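Side-chain contact in spermidine N(1)-acetyltransferase (Thermoplasma acidophilum, PDB 3K9U), which transfers an acetyl group from acetyl coenzyme A to polyamines and so protects the cell against their toxicity: residues A68-S72 / T73-F77. Numbering follows the deposited sequence.
Sequences AFADS and TLIGF
Ala-70 and Thr-73 are joined by two backbone hydrogen bonds, Ala-70 N to Thr-73 O at 2.8 Å and Thr-73 N to Ala-70 O at 3.1 Å, closing a two-residue β-hairpin on a type I' turn. The hairpin joins strands 63-70 and 73-83 of the GNAT sheet, with Asp-71 and Ser-72 at its corners; Asp-71 OD1 is hydrogen-bonded to the backbone N of Ser-2. Further along, Ile-75 and Gly-76 both face Ala-68, a classic β-bulge: Ala-68 O accepts from Ile-75 N (2.8 Å) and Ala-68 N donates to Gly-76 O (2.9 Å). The extra residue breaks the alternation, so that Gly-76 follows Ile-75 on the side of the two alanines, where helix 103-118 packs. With CG1 of Ile-75 set between backbone N and carbonyl carbon (chi1 54°), CG1 meets Ala-70 CB and CD1 meets Ala-68 CB. The other face, toward helix 13-27, carries Phe-69 and Leu-74, a non-hydrogen-bonded pair. Leu-74 CD1 makes a CH-pi contact over one face of the Phe-69 ring, 3.7 Å from the centroid, and Arg-6 makes a cation-pi contact with the same ring. Replacing Phe-69 with an alanine would probably strip Leu-74 of its aromatic platform and deprive Arg-6 of its cation-pi partner. The methyl is displaced toward the rim, with Leu-74 CD1 3.5 Å from Phe-69 CZ.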
loop_
_atom_site.group_PDB
_atom_site.type_symbol
_atom_site.label_atom_id
_atom_site.label_comp_id
_atom_site.label_asym_id
_atom_site.label_seq_id
_atom_site.Cartn_x
_atom_site.Cartn_y
_atom_site.Cartn_z
ATOM N N ALA A 68 1.762 16.824 -1.855
ATOM C CA ALA A 68 2.442 16.259 -0.707
ATOM C C ALA A 68 3.850 15.850 -1.134
ATOM O O ALA A 68 4.025 15.048 -2.059
ATOM C CB ALA A 68 1.648 15.041 -0.138
ATOM N N PHE A 69 4.849 16.394 -0.458
ATOM C CA PHE A 69 6.231 16.084 -0.762
ATOM C C PHE A 69 6.864 15.286 0.389
ATOM O O PHE A 69 6.912 15.748 1.534
ATOM C CB PHE A 69 7.005 17.376 -1.025
ATOM C CG PHE A 69 6.512 18.148 -2.243
ATOM C CD1 PHE A 69 5.346 18.909 -2.187
ATOM C CD2 PHE A 69 7.216 18.118 -3.437
ATOM C CE1 PHE A 69 4.907 19.636 -3.303
ATOM C CE2 PHE A 69 6.778 18.846 -4.560
ATOM C CZ PHE A 69 5.628 19.595 -4.493
ATOM N N ALA A 70 7.317 14.080 0.074
ATOM C CA ALA A 70 7.985 13.212 1.029
ATOM C C ALA A 70 9.480 13.359 0.777
ATOM O O ALA A 70 9.992 12.943 -0.270
ATOM C CB ALA A 70 7.549 11.764 0.836
ATOM N N ASP A 71 10.155 14.014 1.722
ATOM C CA ASP A 71 11.567 14.339 1.599
ATOM C C ASP A 71 11.839 14.952 0.225
ATOM O O ASP A 71 12.729 14.505 -0.506
ATOM C CB ASP A 71 12.428 13.073 1.839
ATOM C CG ASP A 71 12.075 12.352 3.171
ATOM O OD1 ASP A 71 12.164 12.991 4.252
ATOM O OD2 ASP A 71 11.698 11.151 3.139
ATOM N N SER A 72 11.046 15.969 -0.121
ATOM C CA SER A 72 11.229 16.767 -1.347
ATOM C C SER A 72 10.759 16.127 -2.677
ATOM O O SER A 72 10.865 16.746 -3.732
ATOM C CB SER A 72 12.693 17.207 -1.487
ATOM O OG SER A 72 13.425 16.348 -2.359
ATOM N N THR A 73 10.247 14.898 -2.630
ATOM C CA THR A 73 9.745 14.215 -3.822
ATOM C C THR A 73 8.215 14.309 -3.766
ATOM O O THR A 73 7.625 13.957 -2.753
ATOM C CB THR A 73 10.206 12.738 -3.841
ATOM O OG1 THR A 73 11.643 12.686 -3.728
ATOM C CG2 THR A 73 9.740 12.029 -5.121
ATOM N N LEU A 74 7.591 14.796 -4.840
ATOM C CA LEU A 74 6.125 14.849 -4.943
ATOM C C LEU A 74 5.547 13.428 -4.950
ATOM O O LEU A 74 5.859 12.650 -5.845
ATOM C CB LEU A 74 5.668 15.608 -6.211
ATOM C CG LEU A 74 4.140 15.796 -6.316
ATOM C CD1 LEU A 74 3.632 16.835 -5.301
ATOM C CD2 LEU A 74 3.716 16.216 -7.702
ATOM N N ILE A 75 4.706 13.076 -3.973
ATOM C CA ILE A 75 4.103 11.745 -3.992
ATOM C C ILE A 75 2.566 11.722 -3.944
ATOM O O ILE A 75 1.971 10.658 -3.798
ATOM C CB ILE A 75 4.675 10.836 -2.904
ATOM C CG1 ILE A 75 4.582 11.461 -1.492
ATOM C CG2 ILE A 75 6.168 10.468 -3.237
ATOM C CD1 ILE A 75 3.132 11.606 -0.865
ATOM N N GLY A 76 1.919 12.885 -4.018
ATOM C CA GLY A 76 0.454 12.943 -3.961
ATOM C C GLY A 76 -0.022 14.364 -4.162
ATOM O O GLY A 76 0.788 15.309 -4.114
ATOM N N PHE A 77 -1.315 14.537 -4.398
ATOM C CA PHE A 77 -1.866 15.880 -4.541
ATOM C C PHE A 77 -3.348 15.918 -4.271
ATOM O O PHE A 77 -3.979 14.900 -4.249
ATOM C CB PHE A 77 -1.612 16.394 -5.961
ATOM C CG PHE A 77 -2.240 15.533 -7.038
ATOM C CD1 PHE A 77 -1.557 14.430 -7.564
ATOM C CD2 PHE A 77 -3.507 15.791 -7.498
ATOM C CE1 PHE A 77 -2.136 13.620 -8.548
ATOM C CE2 PHE A 77 -4.088 14.985 -8.481
ATOM C CZ PHE A 77 -3.391 13.897 -9.009
#